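PDB 3BWT: pumilio homology domain family member 4 from Saccharomyces cerevisiae, which binds mRNA through the eight Pumilio repeats of the RNA-binding domain described here, and may affect diploid formation in yeast. Local coordinates for residues 49-54 against 77-82; 251-256 against 288-293. All blocks are in the same frame, centred on the assembly; numbering follows the deposited sequence.

Contact 1. Residues 49-54 against 77-82; sequences DYTVEL and IVLTKI
Thr51 and Leu79 bring the two backbones closest, their CA atoms 6.9 Å apart, and the side chains between them make the contact; no hydrogen bond crosses it. Residues 51-54 begin the short helix 51-55 of Pumilio repeat 2, and residues 77-82 form the last part of helix 73-83; the contact lies almost wholly within Pumilio repeat 2 of the all-helical PUF domain, with Ile82 at the start of repeat 3. Tyr50 stands at the N-cap position, and its carbonyl O accepts the first helical bond, from Leu54 N at 2.9 Å. Thr51 sits in the first turn with its side chain directed at the other helix. Its CG2 lies anti to the carbonyl carbon (chi1 89°, measured to OG1), and this methyl meets Leu79 CD2 at 3.5 Å. A small beta-branched residue suits the place: one methyl spans the short distance between the helices while the hydroxyl faces Ile82. There OG1 lies 4.0 Å from Ile82 CG2, a van der Waals approach. Leu79 turns its CD2 branch to the Thr51 methyl, and its side chain also packs on Phe44 of helix 37-47 and Leu67 and Leu68 of helix 60-70. Ile82, one turn further on, covers the outer side of Thr51 with its beta-branch, and being partly exposed it closes the margin of the hydrophobic patch. Val52 adds a looser fringe and also touches His86. Its closest atom to residues 77-82 is CG2, 4.4 Å from the backbone O of Ile82.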
ATOM      1  N   ASP A  49     -15.473  -7.948 -28.971  1.00 21.38           N
ATOM      2  CA  ASP A  49     -16.037  -6.638 -29.229  1.00 22.22           C
ATOM      3  C   ASP A  49     -16.657  -6.023 -27.984  1.00 25.67           C
ATOM      4  O   ASP A  49     -16.952  -4.828 -27.939  1.00 23.55           O
ATOM      5  CB  ASP A  49     -17.062  -6.734 -30.344  1.00 26.76           C
ATOM      6  CG  ASP A  49     -16.416  -6.844 -31.698  1.00 36.93           C
ATOM      7  OD1 ASP A  49     -15.496  -6.040 -31.973  1.00 39.12           O
ATOM      8  OD2 ASP A  49     -16.826  -7.728 -32.480  1.00 51.12           O
ATOM      9  N   TYR A  50     -16.841  -6.850 -26.969  1.00 23.48           N
ATOM     10  CA  TYR A  50     -17.535  -6.424 -25.775  1.00 21.96           C
ATOM     11  C   TYR A  50     -16.661  -6.541 -24.528  1.00 22.20           C
ATOM     12  O   TYR A  50     -17.172  -6.605 -23.418  1.00 21.45           O
ATOM     13  CB  TYR A  50     -18.806  -7.255 -25.629  1.00 23.82           C
ATOM     14  CG  TYR A  50     -19.609  -7.282 -26.901  1.00 27.18           C
ATOM     15  CD1 TYR A  50     -20.409  -6.206 -27.259  1.00 26.05           C
ATOM     16  CD2 TYR A  50     -19.547  -8.370 -27.762  1.00 32.46           C
ATOM     17  CE1 TYR A  50     -21.136  -6.216 -28.437  1.00 39.06           C
ATOM     18  CE2 TYR A  50     -20.278  -8.392 -28.949  1.00 31.57           C
ATOM     19  CZ  TYR A  50     -21.070  -7.311 -29.280  1.00 38.43           C
ATOM     20  OH  TYR A  50     -21.801  -7.320 -30.450  1.00 34.62           O
ATOM     21  N   THR A  51     -15.343  -6.552 -24.707  1.00 19.34           N
ATOM     22  CA  THR A  51     -14.467  -6.799 -23.574  1.00 19.63           C
ATOM     23  C   THR A  51     -14.686  -5.774 -22.462  1.00 19.04           C
ATOM     24  O   THR A  51     -14.768  -6.146 -21.296  1.00 21.71           O
ATOM     25  CB  THR A  51     -12.946  -6.962 -23.965  1.00 25.18           C
ATOM     26  OG1 THR A  51     -12.277  -5.697 -23.961  1.00 29.32           O
ATOM     27  CG2 THR A  51     -12.785  -7.615 -25.326  1.00 17.42           C
ATOM     28  N   VAL A  52     -14.812  -4.497 -22.814  1.00 18.97           N
ATOM     29  CA  VAL A  52     -14.976  -3.457 -21.802  1.00 18.80           C
ATOM     30  C   VAL A  52     -16.224  -3.716 -20.971  1.00 19.16           C
ATOM     31  O   VAL A  52     -16.224  -3.610 -19.737  1.00 20.36           O
ATOM     32  CB  VAL A  52     -15.068  -2.049 -22.410  1.00 17.14           C
ATOM     33  CG1 VAL A  52     -15.058  -1.003 -21.311  1.00 17.87           C
ATOM     34  CG2 VAL A  52     -13.929  -1.800 -23.363  1.00 20.31           C
ATOM     35  N   GLU A  53     -17.285  -4.104 -21.626  1.00 19.71           N
ATOM     36  CA  GLU A  53     -18.502  -4.300 -20.930  1.00 21.63           C
ATOM     37  C   GLU A  53     -18.568  -5.557 -20.148  1.00 20.38           C
ATOM     38  O   GLU A  53     -19.247  -5.624 -19.183  1.00 24.66           O
ATOM     39  CB  GLU A  53     -19.673  -4.079 -21.844  1.00 20.30           C
ATOM     40  CG  GLU A  53     -20.997  -4.181 -21.278  1.00 27.40           C
ATOM     41  CD  GLU A  53     -22.024  -3.896 -22.264  1.00 37.54           C
ATOM     42  OE1 GLU A  53     -21.676  -3.617 -23.384  1.00 40.29           O
ATOM     43  OE2 GLU A  53     -23.179  -3.962 -21.951  1.00 35.64           O
ATOM     44  N   LEU A  54     -17.810  -6.543 -20.546  1.00 18.55           N
ATOM     45  CA  LEU A  54     -17.692  -7.765 -19.769  1.00 18.87           C
ATOM     46  C   LEU A  54     -16.682  -7.616 -18.645  1.00 18.65           C
ATOM     47  O   LEU A  54     -16.760  -8.323 -17.647  1.00 19.53           O
ATOM     48  CB  LEU A  54     -17.311  -8.950 -20.652  1.00 19.61           C
ATOM     49  CG  LEU A  54     -18.290  -9.250 -21.775  1.00 19.52           C
ATOM     50  CD1 LEU A  54     -17.857 -10.471 -22.554  1.00 18.31           C
ATOM     51  CD2 LEU A  54     -19.685  -9.434 -21.204  1.00 24.04           C
ATOM     52  N   ILE A  77      -3.191  -9.552 -27.142  1.00 20.76           N
ATOM     53  CA  ILE A  77      -2.834  -8.221 -27.622  1.00 21.70           C
ATOM     54  C   ILE A  77      -4.033  -7.485 -28.210  1.00 23.32           C
ATOM     55  O   ILE A  77      -4.109  -6.253 -28.144  1.00 27.04           O
ATOM     56  CB  ILE A  77      -1.669  -8.278 -28.630  1.00 22.07           C
ATOM     57  CG1 ILE A  77      -0.442  -8.877 -27.941  1.00 30.42           C
ATOM     58  CG2 ILE A  77      -1.330  -6.894 -29.136  1.00 20.01           C
ATOM     59  CD1 ILE A  77       0.650  -9.307 -28.869  1.00 27.07           C
ATOM     60  N   VAL A  78      -4.976  -8.239 -28.768  1.00 19.81           N
ATOM     61  CA  VAL A  78      -6.176  -7.644 -29.329  1.00 22.22           C
ATOM     62  C   VAL A  78      -7.096  -7.178 -28.208  1.00 23.73           C
ATOM     63  O   VAL A  78      -7.657  -6.081 -28.265  1.00 24.54           O
ATOM     64  CB  VAL A  78      -6.934  -8.621 -30.260  1.00 22.23           C
ATOM     65  CG1 VAL A  78      -8.289  -8.034 -30.671  1.00 17.53           C
ATOM     66  CG2 VAL A  78      -6.092  -8.958 -31.477  1.00 17.16           C
ATOM     67  N   LEU A  79      -7.255  -8.016 -27.188  1.00 20.29           N
ATOM     68  CA  LEU A  79      -8.061  -7.642 -26.036  1.00 19.44           C
ATOM     69  C   LEU A  79      -7.484  -6.392 -25.387  1.00 23.05           C
ATOM     70  O   LEU A  79      -8.232  -5.508 -24.949  1.00 25.66           O
ATOM     71  CB  LEU A  79      -8.146  -8.783 -25.023  1.00 18.36           C
ATOM     72  CG  LEU A  79      -8.878 -10.032 -25.516  1.00 20.07           C
ATOM     73  CD1 LEU A  79      -9.177 -11.002 -24.375  1.00 18.64           C
ATOM     74  CD2 LEU A  79     -10.154  -9.650 -26.247  1.00 18.50           C
ATOM     75  N   THR A  80      -6.158  -6.308 -25.338  1.00 21.28           N
ATOM     76  CA  THR A  80      -5.505  -5.140 -24.754  1.00 24.08           C
ATOM     77  C   THR A  80      -5.789  -3.907 -25.602  1.00 21.77           C
ATOM     78  O   THR A  80      -6.093  -2.843 -25.070  1.00 21.44           O
ATOM     79  CB  THR A  80      -3.953  -5.298 -24.612  1.00 27.73           C
ATOM     80  OG1 THR A  80      -3.625  -6.495 -23.892  1.00 22.05           O
ATOM     81  CG2 THR A  80      -3.358  -4.099 -23.882  1.00 18.83           C
ATOM     82  N   LYS A  81      -5.691  -4.045 -26.921  1.00 22.55           N
ATOM     83  CA  LYS A  81      -5.885  -2.887 -27.799  1.00 28.75           C
ATOM     84  C   LYS A  81      -7.305  -2.334 -27.746  1.00 21.71           C
ATOM     85  O   LYS A  81      -7.504  -1.123 -27.788  1.00 25.75           O
ATOM     86  CB  LYS A  81      -5.476  -3.193 -29.243  1.00 32.37           C
ATOM     87  CG  LYS A  81      -3.960  -3.293 -29.447  1.00 37.70           C
ATOM     88  CD  LYS A  81      -3.591  -3.606 -30.905  1.00 40.39           C
ATOM     89  CE  LYS A  81      -2.074  -3.654 -31.104  1.00 42.68           C
ATOM     90  NZ  LYS A  81      -1.699  -3.814 -32.542  1.00 34.63           N
ATOM     91  N   ILE A  82      -8.283  -3.222 -27.639  1.00 19.58           N
ATOM     92  CA  ILE A  82      -9.680  -2.830 -27.623  1.00 19.96           C
ATOM     93  C   ILE A  82     -10.038  -2.151 -26.311  1.00 22.96           C
ATOM     94  O   ILE A  82     -10.768  -1.148 -26.289  1.00 21.07           O
ATOM     95  CB  ILE A  82     -10.602  -4.061 -27.829  1.00 29.05           C
ATOM     96  CG1 ILE A  82     -10.548  -4.535 -29.290  1.00 26.41           C
ATOM     97  CG2 ILE A  82     -12.035  -3.756 -27.402  1.00 16.68           C
ATOM     98  CD1 ILE A  82     -11.392  -5.766 -29.577  1.00 20.12           C
TER

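Contact 2. Residues 251-256 against 288-293; sequences KILKTA and LQTALD
Leu253 packs over the methyl of Thr290: its CB and its CD1 both meet Thr290 CG2, the CB at 3.6 Å. The same CD1 extends to Ala291, 4.3 Å from its CB and 4.1 Å from its N. Alanine suits this position because its single methyl lets the leucine branch come up to the helix. Thr290 turns its methyl inward by placing CG2 anti to the backbone N, with OG1 beside that N (chi1 -75°). The hydroxyl is directed away from the leucine, within weak hydrogen-bonding reach of Tyr286 O, one turn earlier in its own helix, and of Glu250 OE2 of the facing helix; if the carboxylate is ionised, they can at best share or alternate for the hydroxyl proton. Threonine therefore serves both the apolar seam and the polar margin. On that margin the extended Lys254 passes along Thr290, its CE 4.2 Å from OG1. Its NZ is 6.6 Å from Asp293 OD2, too far for a salt bridge, though the opposite charges may attract weakly. The two helices, 245-253 of Pumilio repeat 7 and 284-298 of Pumilio repeat 8, are neighbours in the stacked repeats; in PUF domains the second helices of successive repeats line the concave, RNA-binding face. Behind Leu253, Met262 and Ile263 of helix 256-279 back its side chain. Lys254 is the first residue to leave helical geometry; Thr255 closes the turn through it, its N bonding Ile252 O and its OG1 donating to Lys251 O at 2.8 Å, tilted 33° from the carbonyl plane.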
ATOM      1  N   LYS A 251       7.612   4.305  15.861  1.00 19.94           N
ATOM      2  CA  LYS A 251       8.276   3.557  14.811  1.00 20.03           C
ATOM      3  C   LYS A 251       9.789   3.632  15.005  1.00 20.28           C
ATOM      4  O   LYS A 251      10.488   2.627  14.914  1.00 20.96           O
ATOM      5  CB  LYS A 251       7.892   4.103  13.441  1.00 18.12           C
ATOM      6  CG  LYS A 251       8.573   3.371  12.308  1.00 18.14           C
ATOM      7  CD  LYS A 251       8.295   1.893  12.410  1.00 17.04           C
ATOM      8  CE  LYS A 251       8.960   1.145  11.293  1.00 17.59           C
ATOM      9  NZ  LYS A 251       8.422  -0.241  11.190  1.00 18.26           N
ATOM     10  N   ILE A 252      10.275   4.838  15.274  1.00 19.33           N
ATOM     11  CA  ILE A 252      11.683   5.082  15.563  1.00 21.04           C
ATOM     12  C   ILE A 252      12.121   4.415  16.876  1.00 25.30           C
ATOM     13  O   ILE A 252      13.188   3.795  16.942  1.00 23.26           O
ATOM     14  CB  ILE A 252      11.975   6.590  15.620  1.00 18.82           C
ATOM     15  CG1 ILE A 252      11.862   7.206  14.229  1.00 17.25           C
ATOM     16  CG2 ILE A 252      13.352   6.842  16.189  1.00 21.02           C
ATOM     17  CD1 ILE A 252      11.553   8.690  14.239  1.00 17.94           C
ATOM     18  N   LEU A 253      11.296   4.534  17.914  1.00 21.34           N
ATOM     19  CA  LEU A 253      11.598   3.880  19.187  1.00 24.47           C
ATOM     20  C   LEU A 253      11.727   2.373  19.017  1.00 24.95           C
ATOM     21  O   LEU A 253      12.370   1.709  19.821  1.00 29.41           O
ATOM     22  CB  LEU A 253      10.522   4.176  20.237  1.00 21.08           C
ATOM     23  CG  LEU A 253      10.521   5.576  20.841  1.00 20.75           C
ATOM     24  CD1 LEU A 253       9.441   5.684  21.901  1.00 20.11           C
ATOM     25  CD2 LEU A 253      11.895   5.903  21.419  1.00 23.51           C
ATOM     26  N   LYS A 254      11.101   1.838  17.972  1.00 27.69           N
ATOM     27  CA  LYS A 254      11.108   0.397  17.722  1.00 26.64           C
ATOM     28  C   LYS A 254      12.108   0.010  16.633  1.00 22.14           C
ATOM     29  O   LYS A 254      12.179  -1.150  16.223  1.00 22.26           O
ATOM     30  CB  LYS A 254       9.698  -0.104  17.376  1.00 22.03           C
ATOM     31  CG  LYS A 254       8.742  -0.140  18.563  1.00 23.66           C
ATOM     32  CD  LYS A 254       7.374  -0.689  18.166  1.00 33.65           C
ATOM     33  CE  LYS A 254       6.482  -0.906  19.387  1.00 37.22           C
ATOM     34  NZ  LYS A 254       5.223  -1.647  19.057  1.00 62.12           N
ATOM     35  N   THR A 255      12.883   0.981  16.170  1.00 19.58           N
ATOM     36  CA  THR A 255      13.955   0.695  15.228  1.00 25.58           C
ATOM     37  C   THR A 255      15.308   0.723  15.940  1.00 25.30           C
ATOM     38  O   THR A 255      15.877   1.793  16.172  1.00 21.22           O
ATOM     39  CB  THR A 255      13.947   1.685  14.068  1.00 22.80           C
ATOM     40  OG1 THR A 255      12.652   1.665  13.458  1.00 29.12           O
ATOM     41  CG2 THR A 255      15.017   1.321  13.030  1.00 17.57           C
ATOM     42  N   ALA A 256      15.817  -0.464  16.266  1.00 21.21           N
ATOM     43  CA  ALA A 256      16.948  -0.599  17.188  1.00 29.72           C
ATOM     44  C   ALA A 256      18.056   0.447  17.049  1.00 24.84           C
ATOM     45  O   ALA A 256      18.480   1.015  18.054  1.00 24.79           O
ATOM     46  CB  ALA A 256      17.526  -2.002  17.129  1.00 28.90           C
ATOM     47  N   LEU A 288       5.322   6.512  25.870  1.00 24.03           N
ATOM     48  CA  LEU A 288       6.065   6.416  27.112  1.00 28.47           C
ATOM     49  C   LEU A 288       6.290   4.956  27.463  1.00 25.62           C
ATOM     50  O   LEU A 288       7.371   4.577  27.911  1.00 26.54           O
ATOM     51  CB  LEU A 288       5.304   7.105  28.250  1.00 25.20           C
ATOM     52  CG  LEU A 288       6.068   7.101  29.575  1.00 24.43           C
ATOM     53  CD1 LEU A 288       7.525   7.474  29.320  1.00 23.62           C
ATOM     54  CD2 LEU A 288       5.428   8.031  30.599  1.00 23.10           C
ATOM     55  N   GLN A 289       5.256   4.145  27.265  1.00 21.26           N
ATOM     56  CA  GLN A 289       5.331   2.734  27.596  1.00 21.90           C
ATOM     57  C   GLN A 289       6.275   2.025  26.646  1.00 25.01           C
ATOM     58  O   GLN A 289       6.969   1.087  27.025  1.00 27.51           O
ATOM     59  CB  GLN A 289       3.956   2.085  27.535  1.00 22.47           C
ATOM     60  CG  GLN A 289       3.969   0.627  27.944  1.00 23.73           C
ATOM     61  CD  GLN A 289       2.589   0.014  27.941  1.00 26.98           C
ATOM     62  OE1 GLN A 289       1.606   0.679  27.613  1.00 31.59           O
ATOM     63  NE2 GLN A 289       2.504  -1.265  28.296  1.00 22.93           N
ATOM     64  N   THR A 290       6.296   2.478  25.402  1.00 25.58           N
ATOM     65  CA  THR A 290       7.243   1.949  24.441  1.00 24.95           C
ATOM     66  C   THR A 290       8.658   2.288  24.884  1.00 25.78           C
ATOM     67  O   THR A 290       9.547   1.444  24.819  1.00 25.81           O
ATOM     68  CB  THR A 290       6.994   2.499  23.040  1.00 19.31           C
ATOM     69  OG1 THR A 290       5.844   1.852  22.495  1.00 28.50           O
ATOM     70  CG2 THR A 290       8.178   2.210  22.144  1.00 20.21           C
ATOM     71  N   ALA A 291       8.847   3.522  25.346  1.00 22.89           N
ATOM     72  CA  ALA A 291      10.161   4.011  25.749  1.00 27.36           C
ATOM     73  C   ALA A 291      10.742   3.157  26.864  1.00 25.42           C
ATOM     74  O   ALA A 291      11.907   2.770  26.820  1.00 24.26           O
ATOM     75  CB  ALA A 291      10.070   5.457  26.189  1.00 27.58           C
ATOM     76  N   LEU A 292       9.915   2.868  27.859  1.00 22.88           N
ATOM     77  CA  LEU A 292      10.305   1.999  28.962  1.00 24.86           C
ATOM     78  C   LEU A 292      10.580   0.577  28.488  1.00 25.00           C
ATOM     79  O   LEU A 292      11.536  -0.047  28.926  1.00 29.05           O
ATOM     80  CB  LEU A 292       9.214   1.975  30.038  1.00 24.84           C
ATOM     81  CG  LEU A 292       9.044   3.250  30.863  1.00 23.52           C
ATOM     82  CD1 LEU A 292       7.620   3.369  31.404  1.00 27.72           C
ATOM     83  CD2 LEU A 292      10.065   3.298  31.981  1.00 21.87           C
ATOM     84  N   ASP A 293       9.728   0.063  27.606  1.00 26.60           N
ATOM     85  CA  ASP A 293       9.850  -1.309  27.137  1.00 22.24           C
ATOM     86  C   ASP A 293      11.151  -1.487  26.372  1.00 29.03           C
ATOM     87  O   ASP A 293      11.937  -2.386  26.673  1.00 32.48           O
ATOM     88  CB  ASP A 293       8.652  -1.690  26.265  1.00 34.60           C
ATOM     89  CG  ASP A 293       8.775  -3.094  25.670  1.00 46.96           C
ATOM     90  OD1 ASP A 293       9.030  -4.052  26.429  1.00 35.93           O
ATOM     91  OD2 ASP A 293       8.607  -3.237  24.438  1.00 53.48           O
TER

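Contact 1 lies toward the N-terminal end of the Pumilio domain and contact 2 toward the C-terminal end, on opposite sides of the chain's centre, with centres 52 Å apart and nearest atoms about 37 Å apart. They follow in series along the chain, contact 1 closing before contact 2 opens, and share no helix. Contact 1 joins helices 51-55 and 73-83, mostly within Pumilio repeat 2, whereas contact 2 joins helices 245-253 and 284-298 across the boundary between repeats 7 and 8. Together they illustrate the two levels of packing in an elongated repeat protein: helices gathered into a unit, and units stacked into the long scaffold that binds single-stranded RNA.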